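Local coordinates for protein p-nitrophenyl phosphatase (Pho2) (Archaeoglobus fulgidus, PDB 3QGM) that probably acts as a metal-dependent phosphatase of the haloacid dehalogenase (HAD) superfamily and binds a calcium ion in this crystal form, at residues L101-E104 against L105-G109; A76-A79 against T80-I84; S50-S53 against R54-L58; L66-G69 against E70-L74. All coordinates share one frame; numbering follows the deposited sequence. Where two conformers were deposited one is given.

Contact 1 of 4, residues L101-E104 against L105-G109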
ATOM      1  N   LEU A 101      -1.780 -16.011 -13.475  1.00 23.00           N
ATOM      2  CA  LEU A 101      -0.404 -16.023 -13.022  1.00 22.57           C
ATOM      3  C   LEU A 101      -0.013 -17.383 -12.450  1.00 24.13           C
ATOM      4  O   LEU A 101       1.051 -17.938 -12.800  1.00 24.34           O
ATOM      5  CB  LEU A 101      -0.160 -14.937 -12.011  1.00 21.82           C
ATOM      6  CG  LEU A 101       1.235 -14.879 -11.418  1.00 21.76           C
ATOM      7  CD1 LEU A 101       2.356 -14.816 -12.483  1.00 20.51           C
ATOM      8  CD2 LEU A 101       1.312 -13.651 -10.466  1.00 19.34           C
ATOM      9  N   ILE A 102      -0.894 -17.931 -11.618  1.00 24.63           N
ATOM     10  CA  ILE A 102      -0.680 -19.236 -11.000  1.00 25.12           C
ATOM     11  C   ILE A 102      -0.474 -20.265 -12.118  1.00 24.92           C
ATOM     12  O   ILE A 102       0.391 -21.107 -12.037  1.00 25.44           O
ATOM     13  CB  ILE A 102      -1.894 -19.629 -10.158  1.00 25.27           C
ATOM     14  CG1 ILE A 102      -2.054 -18.684  -8.928  1.00 27.61           C
ATOM     15  CG2 ILE A 102      -1.795 -21.077  -9.741  1.00 24.79           C
ATOM     16  CD1 ILE A 102      -3.323 -18.914  -8.149  1.00 27.75           C
ATOM     17  N   GLU A 103      -1.322 -20.192 -13.136  1.00 25.75           N
ATOM     18  CA  GLU A 103      -1.217 -21.077 -14.295  1.00 26.55           C
ATOM     19  C   GLU A 103       0.180 -21.029 -14.900  1.00 26.95           C
ATOM     20  O   GLU A 103       0.751 -22.087 -15.179  1.00 25.08           O
ATOM     21  CB  GLU A 103      -2.255 -20.746 -15.360  1.00 26.35           C
ATOM     22  CG  GLU A 103      -2.396 -21.818 -16.427  1.00 29.63           C
ATOM     23  CD  GLU A 103      -3.820 -22.168 -16.783  1.00 29.80           C
ATOM     24  OE1 GLU A 103      -4.703 -21.295 -16.861  1.00 33.00           O
ATOM     25  OE2 GLU A 103      -4.047 -23.360 -16.953  1.00 35.17           O
ATOM     26  N   GLU A 104       0.694 -19.814 -15.165  1.00 26.08           N
ATOM     27  CA  GLU A 104       1.984 -19.682 -15.839  1.00 25.58           C
ATOM     28  C   GLU A 104       3.080 -20.140 -14.904  1.00 25.34           C
ATOM     29  O   GLU A 104       4.054 -20.756 -15.306  1.00 24.95           O
ATOM     30  CB  GLU A 104       2.240 -18.240 -16.307  1.00 25.88           C
ATOM     31  CG  GLU A 104       1.319 -17.781 -17.454  1.00 24.56           C
ATOM     32  CD  GLU A 104       1.611 -18.501 -18.807  1.00 28.95           C
ATOM     33  OE1 GLU A 104       2.650 -19.176 -18.914  1.00 28.36           O
ATOM     34  OE2 GLU A 104       0.830 -18.362 -19.773  1.00 28.37           O
ATOM     35  N   LEU A 105       2.912 -19.882 -13.621  1.00 25.08           N
ATOM     36  CA  LEU A 105       3.856 -20.409 -12.649  1.00 24.81           C
ATOM     37  C   LEU A 105       3.933 -21.940 -12.704  1.00 25.12           C
ATOM     38  O   LEU A 105       5.011 -22.495 -12.712  1.00 24.89           O
ATOM     39  CB  LEU A 105       3.523 -19.932 -11.253  1.00 23.18           C
ATOM     40  CG  LEU A 105       3.775 -18.453 -10.931  1.00 23.41           C
ATOM     41  CD1 LEU A 105       3.105 -18.198  -9.635  1.00 22.83           C
ATOM     42  CD2 LEU A 105       5.309 -18.044 -10.869  1.00 21.81           C
ATOM     43  N   ARG A 106       2.783 -22.612 -12.704  1.00 25.78           N
ATOM     44  CA  ARG A 106       2.737 -24.075 -12.809  1.00 27.59           C
ATOM     45  C   ARG A 106       3.235 -24.546 -14.150  1.00 27.67           C
ATOM     46  O   ARG A 106       4.011 -25.496 -14.229  1.00 27.31           O
ATOM     47  CB  ARG A 106       1.338 -24.639 -12.562  1.00 27.83           C
ATOM     48  CG  ARG A 106       1.005 -24.751 -11.105  1.00 32.91           C
ATOM     49  CD  ARG A 106       0.279 -26.096 -10.709  1.00 35.92           C
ATOM     50  NE  ARG A 106      -0.018 -26.137  -9.264  1.00 33.22           N
ATOM     51  CZ  ARG A 106      -0.977 -25.415  -8.732  1.00 32.87           C
ATOM     52  NH1 ARG A 106      -1.684 -24.630  -9.514  1.00 32.37           N
ATOM     53  NH2 ARG A 106      -1.240 -25.470  -7.437  1.00 32.98           N
ATOM     54  N   LEU A 107       2.857 -23.840 -15.199  1.00 27.71           N
ATOM     55  CA  LEU A 107       3.320 -24.215 -16.542  1.00 29.18           C
ATOM     56  C   LEU A 107       4.832 -24.138 -16.703  1.00 29.75           C
ATOM     57  O   LEU A 107       5.400 -24.875 -17.475  1.00 29.54           O
ATOM     58  CB  LEU A 107       2.663 -23.372 -17.637  1.00 27.93           C
ATOM     59  CG  LEU A 107       1.197 -23.610 -17.958  1.00 28.91           C
ATOM     60  CD1 LEU A 107       0.682 -22.461 -18.814  1.00 25.75           C
ATOM     61  CD2 LEU A 107       0.974 -24.945 -18.705  1.00 30.48           C
ATOM     62  N   ALA A 108       5.487 -23.257 -15.955  1.00 30.88           N
ATOM     63  CA  ALA A 108       6.950 -23.185 -15.980  1.00 30.65           C
ATOM     64  C   ALA A 108       7.617 -24.202 -15.066  1.00 31.27           C
ATOM     65  O   ALA A 108       8.837 -24.162 -14.893  1.00 29.64           O
ATOM     66  CB  ALA A 108       7.428 -21.774 -15.659  1.00 30.15           C
ATOM     67  N   GLY A 109       6.845 -25.126 -14.481  1.00 31.51           N
ATOM     68  CA  GLY A 109       7.451 -26.176 -13.620  1.00 31.58           C
ATOM     69  C   GLY A 109       7.633 -25.758 -12.154  1.00 31.66           C
ATOM     70  O   GLY A 109       8.217 -26.496 -11.377  1.00 30.61           O
TER
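Glu-103 and Leu-107 run side by side on the last turns of helix 99-107, which crosses between strands 92-95 and 111-112 in a beta-alpha-beta unit and closes with a Schellman motif. The CG of Glu-103 swings over to the carbonyl side of its own residue (chi1 -167°), where it meets Leu-107 CD1 at 3.9 Å. Leu-107 is also approached by Glu-104, whose chain folds back at chi2 and crosses the leucine at a slant, OE1 lying 3.8 Å from CD1. The other oxygen of that carboxylate, OE2, accepts from Arg-54 N at the start of helix 54-63. One residue earlier in each turn, Ile-102 and Arg-106 point the same way, with Ile-102 CG2 set obliquely against Arg-106 NH1. On the inner side Leu-101 CD1 packs on Leu-105 CG at 4.2 Å, and both leucines reach Thr-95 of the neighbouring strand. Backbone bonds run from Leu-105 N, Arg-106 N, Leu-107 N and Ala-108 N to the carbonyls four residues back, the last being the most bent at 143°. Gly-109, at positive phi, then turns the chain out of the helix, its N donating to Arg-106 O at 2.9 Å.

Contact 2 of 4, residues A76-A79 against T80-I84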
ATOM      1  N   ALA A  76       3.443 -10.567 -18.977  1.00 23.12           N
ATOM      2  CA  ALA A  76       4.172 -10.477 -17.742  1.00 23.25           C
ATOM      3  C   ALA A  76       3.984 -11.729 -16.913  1.00 22.65           C
ATOM      4  O   ALA A  76       4.875 -12.113 -16.206  1.00 23.68           O
ATOM      5  CB  ALA A  76       3.735  -9.193 -16.928  1.00 21.54           C
ATOM      6  N   THR A  77       2.823 -12.358 -16.980  1.00 23.15           N
ATOM      7  CA  THR A  77       2.599 -13.555 -16.180  1.00 23.32           C
ATOM      8  C   THR A  77       3.589 -14.651 -16.623  1.00 23.77           C
ATOM      9  O   THR A  77       4.345 -15.229 -15.813  1.00 23.63           O
ATOM     10  CB  THR A  77       1.172 -14.094 -16.344  1.00 23.43           C
ATOM     11  OG1 THR A  77       0.878 -14.252 -17.736  1.00 21.78           O
ATOM     12  CG2 THR A  77       0.103 -13.133 -15.656  1.00 21.50           C
ATOM     13  N   TYR A  78       3.637 -14.872 -17.932  1.00 23.28           N
ATOM     14  CA  TYR A  78       4.605 -15.869 -18.492  1.00 23.55           C
ATOM     15  C   TYR A  78       6.069 -15.429 -18.263  1.00 22.94           C
ATOM     16  O   TYR A  78       6.945 -16.259 -17.927  1.00 22.12           O
ATOM     17  CB  TYR A  78       4.290 -16.058 -19.980  1.00 23.49           C
ATOM     18  CG  TYR A  78       5.287 -16.811 -20.819  1.00 25.78           C
ATOM     19  CD1 TYR A  78       5.156 -18.174 -20.979  1.00 28.48           C
ATOM     20  CD2 TYR A  78       6.345 -16.163 -21.478  1.00 28.29           C
ATOM     21  CE1 TYR A  78       6.021 -18.911 -21.764  1.00 28.45           C
ATOM     22  CE2 TYR A  78       7.284 -16.914 -22.279  1.00 28.35           C
ATOM     23  CZ  TYR A  78       7.082 -18.294 -22.398  1.00 31.50           C
ATOM     24  OH  TYR A  78       7.889 -19.118 -23.153  1.00 31.65           O
ATOM     25  N   ALA A  79       6.354 -14.128 -18.444  1.00 22.84           N
ATOM     26  CA  ALA A  79       7.730 -13.681 -18.403  1.00 23.68           C
ATOM     27  C   ALA A  79       8.201 -13.948 -16.984  1.00 24.39           C
ATOM     28  O   ALA A  79       9.330 -14.413 -16.768  1.00 26.03           O
ATOM     29  CB  ALA A  79       7.878 -12.161 -18.796  1.00 23.18           C
ATOM     30  N   THR A  80       7.319 -13.690 -16.014  1.00 23.43           N
ATOM     31  CA  THR A  80       7.714 -13.736 -14.620  1.00 23.07           C
ATOM     32  C   THR A  80       8.019 -15.170 -14.207  1.00 23.32           C
ATOM     33  O   THR A  80       9.031 -15.429 -13.525  1.00 20.83           O
ATOM     34  CB  THR A  80       6.610 -13.149 -13.707  1.00 23.09           C
ATOM     35  OG1 THR A  80       6.491 -11.741 -13.963  1.00 22.28           O
ATOM     36  CG2 THR A  80       6.935 -13.427 -12.230  1.00 22.00           C
ATOM     37  N   ALA A  81       7.139 -16.088 -14.642  1.00 23.64           N
ATOM     38  CA  ALA A  81       7.253 -17.530 -14.350  1.00 24.30           C
ATOM     39  C   ALA A  81       8.533 -18.108 -14.945  1.00 25.99           C
ATOM     40  O   ALA A  81       9.315 -18.744 -14.244  1.00 26.03           O
ATOM     41  CB  ALA A  81       5.996 -18.319 -14.865  1.00 24.69           C
ATOM     42  N   ARG A  82       8.798 -17.819 -16.213  1.00 27.61           N
ATOM     43  CA  ARG A  82      10.029 -18.302 -16.856  1.00 28.74           C
ATOM     44  C   ARG A  82      11.324 -17.692 -16.280  1.00 29.01           C
ATOM     45  O   ARG A  82      12.327 -18.392 -16.151  1.00 28.74           O
ATOM     46  CB  ARG A  82       9.974 -18.041 -18.363  1.00 30.71           C
ATOM     47  CG  ARG A  82       8.823 -18.729 -19.032  1.00 32.69           C
ATOM     48  CD  ARG A  82       8.863 -20.239 -19.036  1.00 36.30           C
ATOM     49  NE  ARG A  82       7.515 -20.753 -19.345  1.00 40.05           N
ATOM     50  CZ  ARG A  82       7.230 -21.970 -19.810  1.00 44.23           C
ATOM     51  NH1 ARG A  82       8.209 -22.861 -20.085  1.00 43.84           N
ATOM     52  NH2 ARG A  82       5.946 -22.286 -20.042  1.00 42.82           N
ATOM     53  N   PHE A  83      11.293 -16.414 -15.924  1.00 27.18           N
ATOM     54  CA  PHE A  83      12.400 -15.793 -15.210  1.00 28.07           C
ATOM     55  C   PHE A  83      12.758 -16.598 -13.929  1.00 27.99           C
ATOM     56  O   PHE A  83      13.900 -16.888 -13.651  1.00 28.27           O
ATOM     57  CB  PHE A  83      12.066 -14.311 -14.882  1.00 28.53           C
ATOM     58  CG  PHE A  83      13.151 -13.609 -14.132  1.00 29.14           C
ATOM     59  CD1 PHE A  83      14.118 -12.878 -14.804  1.00 34.47           C
ATOM     60  CD2 PHE A  83      13.255 -13.743 -12.754  1.00 29.74           C
ATOM     61  CE1 PHE A  83      15.188 -12.273 -14.091  1.00 33.39           C
ATOM     62  CE2 PHE A  83      14.282 -13.141 -12.039  1.00 30.62           C
ATOM     63  CZ  PHE A  83      15.263 -12.420 -12.708  1.00 32.27           C
ATOM     64  N   ILE A  84      11.770 -16.958 -13.135  1.00 27.17           N
ATOM     65  CA  ILE A  84      12.044 -17.689 -11.925  1.00 26.77           C
ATOM     66  C   ILE A  84      12.599 -19.096 -12.197  1.00 28.19           C
ATOM     67  O   ILE A  84      13.547 -19.551 -11.548  1.00 27.87           O
ATOM     68  CB  ILE A  84      10.791 -17.735 -11.048  1.00 25.34           C
ATOM     69  CG1 ILE A  84      10.392 -16.285 -10.707  1.00 25.34           C
ATOM     70  CG2 ILE A  84      11.051 -18.572  -9.819  1.00 23.66           C
ATOM     71  CD1 ILE A  84       9.113 -16.079  -9.849  1.00 20.11           C
TER
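Between Ala-76 and Phe-83 the backbone is regular alpha-helix, the first two turns of helix 76-87, with the amides of Thr-80, Ala-81, Arg-82 and Phe-83 each donating to the carbonyl four residues back; the straightest, Arg-82 N to Tyr-78 O, has an angle of 175°. On the partly exposed flank, Tyr-78 and Arg-82 form a CH-pi contact. Arg-82 CG sits over the middle of the ring, 3.9 Å from its centroid. Beyond CG the arginine bends at chi2 (-66°), which brings NE to 3.4 Å from Tyr-78 CE1, while the guanidinium stays inclined by 41° to the ring. The tyrosine also makes a cation-pi contact with Arg-54 of helix 54-63. Without the ring, as with an alanine here, Arg-82 is likely to lose the surface under its CG, and Arg-54 its aromatic partner. Toward strands 120-123 and 146-149 of the five-stranded domain the helix presents Thr-80, which touches Val-122 and Ile-148. Its hydroxyl lies on the backbone N side (chi1 -67°) and turns back to the carbonyl of Ala-76. That oxygen is gripped from opposite faces of its plane, by Thr-80 N at 2.9 Å and Thr-80 OG1 at 2.8 Å.

Contact 3 of 4, residues S50-S53 against R54-L58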
ATOM      1  N   SER A  50      -1.108  -8.814 -15.732  1.00 23.80           N
ATOM      2  CA  SER A  50      -0.678  -9.504 -14.515  1.00 25.81           C
ATOM      3  C   SER A  50      -1.483 -10.780 -14.186  1.00 24.72           C
ATOM      4  O   SER A  50      -1.091 -11.581 -13.330  1.00 24.23           O
ATOM      5  CB  SER A  50      -0.856  -8.500 -13.356  1.00 26.52           C
ATOM      6  OG  SER A  50      -0.546  -9.074 -12.118  1.00 33.67           O
ATOM      7  N   THR A  51      -2.624 -10.932 -14.840  1.00 24.92           N
ATOM      8  CA  THR A  51      -3.647 -11.845 -14.442  1.00 25.94           C
ATOM      9  C   THR A  51      -4.018 -12.911 -15.476  1.00 27.08           C
ATOM     10  O   THR A  51      -4.621 -13.897 -15.115  1.00 27.58           O
ATOM     11  CB  THR A  51      -4.941 -11.062 -14.093  1.00 27.08           C
ATOM     12  OG1 THR A  51      -5.449 -10.432 -15.285  1.00 24.69           O
ATOM     13  CG2 THR A  51      -4.653  -9.996 -12.960  1.00 25.11           C
ATOM     14  N   ARG A  52      -3.720 -12.698 -16.749  1.00 27.14           N
ATOM     15  CA  ARG A  52      -4.105 -13.667 -17.765  1.00 26.71           C
ATOM     16  C   ARG A  52      -2.865 -14.411 -18.314  1.00 26.73           C
ATOM     17  O   ARG A  52      -1.744 -13.863 -18.370  1.00 27.54           O
ATOM     18  CB  ARG A  52      -4.873 -12.988 -18.893  1.00 28.10           C
ATOM     19  CG  ARG A  52      -6.096 -12.142 -18.485  1.00 25.71           C
ATOM     20  CD  ARG A  52      -7.079 -12.812 -17.520  1.00 25.54           C
ATOM     21  NE  ARG A  52      -7.609 -14.117 -17.938  1.00 28.31           N
ATOM     22  CZ  ARG A  52      -8.696 -14.321 -18.686  1.00 28.65           C
ATOM     23  NH1 ARG A  52      -9.397 -13.310 -19.186  1.00 31.80           N
ATOM     24  NH2 ARG A  52      -9.064 -15.550 -18.981  1.00 28.64           N
ATOM     25  N   SER A  53      -3.059 -15.686 -18.622  1.00 25.66           N
ATOM     26  CA  SER A  53      -1.999 -16.547 -19.113  1.00 25.70           C
ATOM     27  C   SER A  53      -1.628 -16.114 -20.530  1.00 25.86           C
ATOM     28  O   SER A  53      -2.414 -15.423 -21.215  1.00 26.30           O
ATOM     29  CB  SER A  53      -2.477 -17.988 -19.079  1.00 25.27           C
ATOM     30  OG  SER A  53      -3.496 -18.211 -20.047  1.00 27.65           O
ATOM     31  N   ARG A  54      -0.456 -16.532 -20.993  1.00 25.24           N
ATOM     32  CA  ARG A  54      -0.030 -16.202 -22.339  1.00 26.49           C
ATOM     33  C   ARG A  54      -1.058 -16.649 -23.358  1.00 26.53           C
ATOM     34  O   ARG A  54      -1.358 -15.912 -24.309  1.00 27.75           O
ATOM     35  CB  ARG A  54       1.310 -16.841 -22.700  1.00 26.33           C
ATOM     36  CG  ARG A  54       1.718 -16.492 -24.126  1.00 30.80           C
ATOM     37  CD  ARG A  54       3.134 -16.854 -24.524  1.00 33.48           C
ATOM     38  NE  ARG A  54       3.359 -18.279 -24.427  1.00 37.54           N
ATOM     39  CZ  ARG A  54       4.430 -18.922 -24.909  1.00 41.67           C
ATOM     40  NH1 ARG A  54       4.528 -20.213 -24.694  1.00 42.25           N
ATOM     41  NH2 ARG A  54       5.419 -18.285 -25.549  1.00 43.16           N
ATOM     42  N   ARG A  55      -1.585 -17.853 -23.199  1.00 26.80           N
ATOM     43  CA  ARG A  55      -2.428 -18.389 -24.256  1.00 27.94           C
ATOM     44  C   ARG A  55      -3.738 -17.662 -24.347  1.00 26.73           C
ATOM     45  O   ARG A  55      -4.277 -17.552 -25.423  1.00 27.85           O
ATOM     46  CB  ARG A  55      -2.626 -19.892 -24.115  1.00 29.03           C
ATOM     47  CG  ARG A  55      -3.310 -20.514 -25.308  1.00 32.49           C
ATOM     48  CD  ARG A  55      -3.023 -21.997 -25.386  1.00 37.72           C
ATOM     49  NE  ARG A  55      -1.590 -22.235 -25.339  1.00 38.34           N
ATOM     50  CZ  ARG A  55      -0.804 -22.318 -26.404  1.00 42.94           C
ATOM     51  NH1 ARG A  55      -1.301 -22.205 -27.644  1.00 41.45           N
ATOM     52  NH2 ARG A  55       0.501 -22.531 -26.215  1.00 44.67           N
ATOM     53  N   ILE A  56      -4.255 -17.115 -23.245  1.00 25.98           N
ATOM     54  CA  ILE A  56      -5.463 -16.234 -23.363  1.00 25.58           C
ATOM     55  C   ILE A  56      -5.223 -15.048 -24.308  1.00 26.11           C
ATOM     56  O   ILE A  56      -6.039 -14.750 -25.230  1.00 26.52           O
ATOM     57  CB  ILE A  56      -5.905 -15.701 -22.004  1.00 24.62           C
ATOM     58  CG1 ILE A  56      -6.262 -16.862 -21.055  1.00 25.20           C
ATOM     59  CG2 ILE A  56      -6.971 -14.641 -22.143  1.00 24.93           C
ATOM     60  CD1 ILE A  56      -7.387 -17.727 -21.474  1.00 25.36           C
ATOM     61  N   LEU A  57      -4.101 -14.368 -24.099  1.00 26.33           N
ATOM     62  CA  LEU A  57      -3.757 -13.220 -24.943  1.00 26.44           C
ATOM     63  C   LEU A  57      -3.433 -13.611 -26.386  1.00 25.58           C
ATOM     64  O   LEU A  57      -3.766 -12.876 -27.334  1.00 26.47           O
ATOM     65  CB  LEU A  57      -2.614 -12.417 -24.288  1.00 27.58           C
ATOM     66  CG  LEU A  57      -3.039 -11.611 -23.035  1.00 30.23           C
ATOM     67  CD1 LEU A  57      -1.882 -10.801 -22.437  1.00 35.09           C
ATOM     68  CD2 LEU A  57      -4.192 -10.666 -23.394  1.00 32.46           C
ATOM     69  N   LEU A  58      -2.808 -14.767 -26.567  1.00 24.64           N
ATOM     70  CA  LEU A  58      -2.617 -15.374 -27.878  1.00 24.67           C
ATOM     71  C   LEU A  58      -3.975 -15.559 -28.525  1.00 25.37           C
ATOM     72  O   LEU A  58      -4.216 -15.087 -29.638  1.00 25.65           O
ATOM     73  CB  LEU A  58      -1.889 -16.725 -27.760  1.00 24.00           C
ATOM     74  CG  LEU A  58      -1.567 -17.525 -29.038  1.00 27.10           C
ATOM     75  CD1 LEU A  58      -0.743 -16.627 -29.964  1.00 23.01           C
ATOM     76  CD2 LEU A  58      -0.893 -18.910 -28.794  1.00 27.41           C
TER
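Ile-56 is held between the two residues that lead into helix 54-63: Arg-52 lies across its branches and Ser-53 faces its backbone N. The guanidinium of Arg-52 presents a face to the isoleucine, with CG2 3.8 Å above the plane and over its centre, while NH2 comes to 3.7 Å from Ile-56 CD1. Bends at both chi2 and chi3 curl the arginine back over the first turn. Ser-53 is the N-cap; its OG, set between the backbone N and the carbonyl carbon (chi1 69°), takes a long, weak bond of 3.5 Å from Ile-56 N and also lies 3.2 Å from Ile-56 CG1. Cutting the isoleucine back to an alanine keeps the capping N-H but removes CG1, CG2 and CD1, and is likely to set the Arg-52 guanidinium free to turn. Farther out, the loop is fixed by Arg-52 N donating to Asn-49 OD1 and Arg-52 O accepting from Thr-77 OG1. Since the serine bond at the cap is weak, the Glu-104 carboxylate beside the first turn adds to the capping, and its negative charge would be expected to suit the positive end of the helix dipole.

Contact 4 of 4, residues L66-G69 against E70-L74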
ATOM      1  N   LEU A  66      -5.613 -11.716 -36.329  1.00 38.28           N
ATOM      2  CA  LEU A  66      -4.181 -11.705 -36.549  1.00 38.26           C
ATOM      3  C   LEU A  66      -3.672 -13.145 -36.533  1.00 39.35           C
ATOM      4  O   LEU A  66      -4.183 -13.997 -35.790  1.00 38.29           O
ATOM      5  CB  LEU A  66      -3.463 -10.856 -35.475  1.00 37.97           C
ATOM      6  CG  LEU A  66      -4.010  -9.434 -35.256  1.00 36.79           C
ATOM      7  CD1 LEU A  66      -3.088  -8.655 -34.357  1.00 36.95           C
ATOM      8  CD2 LEU A  66      -4.186  -8.698 -36.552  1.00 37.09           C
ATOM      9  N   GLU A  67      -2.656 -13.374 -37.352  1.00 40.22           N
ATOM     10  CA  GLU A  67      -1.974 -14.631 -37.442  1.00 42.42           C
ATOM     11  C   GLU A  67      -0.772 -14.475 -36.529  1.00 41.80           C
ATOM     12  O   GLU A  67       0.100 -13.666 -36.807  1.00 42.37           O
ATOM     13  CB  GLU A  67      -1.523 -14.875 -38.882  1.00 43.78           C
ATOM     14  CG  GLU A  67      -1.508 -16.336 -39.318  1.00 48.42           C
ATOM     15  CD  GLU A  67      -2.386 -16.558 -40.564  1.00 54.26           C
ATOM     16  OE1 GLU A  67      -3.635 -16.511 -40.419  1.00 56.89           O
ATOM     17  OE2 GLU A  67      -1.836 -16.753 -41.679  1.00 57.33           O
ATOM     18  N   VAL A  68      -0.757 -15.239 -35.438  1.00 40.98           N
ATOM     19  CA  VAL A  68       0.184 -15.022 -34.327  1.00 40.71           C
ATOM     20  C   VAL A  68       0.518 -16.386 -33.757  1.00 40.12           C
ATOM     21  O   VAL A  68      -0.370 -17.179 -33.477  1.00 39.74           O
ATOM     22  CB  VAL A  68      -0.454 -14.134 -33.184  1.00 40.35           C
ATOM     23  CG1 VAL A  68       0.543 -13.790 -32.114  1.00 40.12           C
ATOM     24  CG2 VAL A  68      -1.066 -12.851 -33.742  1.00 40.34           C
ATOM     25  N   GLY A  69       1.796 -16.672 -33.612  1.00 40.78           N
ATOM     26  CA  GLY A  69       2.252 -17.871 -32.870  1.00 40.51           C
ATOM     27  C   GLY A  69       2.589 -17.583 -31.403  1.00 39.94           C
ATOM     28  O   GLY A  69       2.840 -16.438 -31.032  1.00 38.36           O
ATOM     29  N   GLU A  70       2.558 -18.637 -30.587  1.00 39.60           N
ATOM     30  CA  GLU A  70       3.059 -18.638 -29.201  1.00 40.47           C
ATOM     31  C   GLU A  70       4.235 -17.670 -28.936  1.00 39.52           C
ATOM     32  O   GLU A  70       4.215 -16.811 -28.020  1.00 39.24           O
ATOM     33  CB  GLU A  70       3.572 -20.061 -28.889  1.00 41.71           C
ATOM     34  CG  GLU A  70       2.918 -20.765 -27.736  1.00 44.37           C
ATOM     35  CD  GLU A  70       3.343 -22.225 -27.666  1.00 48.87           C
ATOM     36  OE1 GLU A  70       4.446 -22.530 -27.140  1.00 52.73           O
ATOM     37  OE2 GLU A  70       2.562 -23.075 -28.149  1.00 52.91           O
ATOM     38  N   ASP A  71       5.283 -17.832 -29.718  1.00 38.69           N
ATOM     39  CA  ASP A  71       6.522 -17.154 -29.365  0.60 39.06           C
ATOM     40  C   ASP A  71       6.493 -15.653 -29.685  1.00 38.50           C
ATOM     41  O   ASP A  71       7.336 -14.911 -29.210  1.00 39.19           O
ATOM     42  CB  ASP A  71       7.727 -17.918 -29.932  0.60 39.67           C
ATOM     43  CG  ASP A  71       7.921 -19.272 -29.235  0.60 39.47           C
ATOM     44  OD1 ASP A  71       7.670 -19.388 -28.009  0.60 41.91           O
ATOM     45  OD2 ASP A  71       8.292 -20.237 -29.907  0.60 44.00           O
ATOM     46  N   GLU A  72       5.477 -15.213 -30.417  1.00 37.05           N
ATOM     47  CA  GLU A  72       5.301 -13.800 -30.701  1.00 36.55           C
ATOM     48  C   GLU A  72       4.578 -13.026 -29.571  1.00 34.72           C
ATOM     49  O   GLU A  72       4.313 -11.846 -29.765  1.00 35.73           O
ATOM     50  CB  GLU A  72       4.466 -13.622 -31.983  1.00 36.45           C
ATOM     51  CG  GLU A  72       5.146 -14.025 -33.266  1.00 40.51           C
ATOM     52  CD  GLU A  72       4.197 -13.908 -34.455  1.00 43.00           C
ATOM     53  OE1 GLU A  72       3.299 -14.769 -34.591  1.00 44.68           O
ATOM     54  OE2 GLU A  72       4.323 -12.946 -35.232  1.00 47.97           O
ATOM     55  N   ILE A  73       4.230 -13.684 -28.457  1.00 32.12           N
ATOM     56  CA  ILE A  73       3.485 -13.074 -27.331  0.60 31.21           C
ATOM     57  C   ILE A  73       4.340 -13.160 -26.075  1.00 30.16           C
ATOM     58  O   ILE A  73       4.733 -14.261 -25.692  1.00 29.34           O
ATOM     59  CB  ILE A  73       2.163 -13.843 -26.941  0.60 30.91           C
ATOM     60  CG1 ILE A  73       1.235 -14.130 -28.125  0.60 30.26           C
ATOM     61  CG2 ILE A  73       1.391 -13.050 -25.906  0.60 30.81           C
ATOM     62  CD1 ILE A  73       0.534 -12.943 -28.607  0.60 30.88           C
ATOM     63  N   LEU A  74       4.629 -12.024 -25.446  1.00 28.38           N
ATOM     64  CA  LEU A  74       5.350 -11.997 -24.192  1.00 27.82           C
ATOM     65  C   LEU A  74       4.514 -11.215 -23.192  1.00 27.09           C
ATOM     66  O   LEU A  74       4.442  -9.963 -23.264  1.00 26.76           O
ATOM     67  CB  LEU A  74       6.745 -11.360 -24.367  1.00 28.34           C
ATOM     68  CG  LEU A  74       7.769 -11.462 -23.207  1.00 29.85           C
ATOM     69  CD1 LEU A  74       8.072 -12.918 -22.789  1.00 30.69           C
ATOM     70  CD2 LEU A  74       9.015 -10.758 -23.589  1.00 28.46           C
TER
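The carboxylate of Glu-72 is the flat group that meets residues 66-69 here: its OE1 is approached nearly along the C-O axis by the backbone N-H of Gly-69, the bond having an N-H...O angle of 165°. The same oxygen, Glu-72 OE1, lies 3.1 Å from Val-68 CA. The setting is the turn that delivers the chain from helix 54-63 into strand 73-75, an outermost strand of the six-stranded parallel sheet of the HAD core, with a short 3-10 segment at residues 71-72. Glu-72 is drawn out beyond CG (chi2 176°), which lets its carboxylate span the turn back to the glycine. A return bond joins the same two residues: Glu-72 N donates to Gly-69 O at 3.0 Å, from above the carbonyl plane, 49° out of it. Two bonds, one to the side chain and one to the backbone, thus tie Glu-72 to Gly-69. Beside this polar link Val-68 and Ile-73 both pack on Leu-58 of helix 54-63, and in the modelled conformer of Ile-73 its CD1 lies near Val-68 CG1. Glu-70 turns its carboxylate to the same helix, where OE2 forms a salt bridge with Arg-55. The shortest polar approach of the turn is that of Gly-69 N to Glu-72 OE1, 2.6 Å.

Overall arrangement
Along the chain the order is contact 3, contact 4, contact 2, contact 1. Contacts 3 and 4 belong to helix 54-63 and the edge strand 73-75 of the six-stranded sheet; they touch, with centres about 12 Å apart. From that strand the chain passes into helix 76-87 of contact 2, which packs on helix 99-107 of contact 1, centres about 8 Å apart, beside the five-stranded sheet. Contact 3 touches both helices, through Thr-77 and Glu-104, whereas the centres of contacts 1 and 4 are about 19 Å apart and the two do not touch. Contacts 1 to 3 thus lie where the six-stranded core, which carries the calcium site, meets the five-stranded domain, consistent with the C2-type cap of this HAD family.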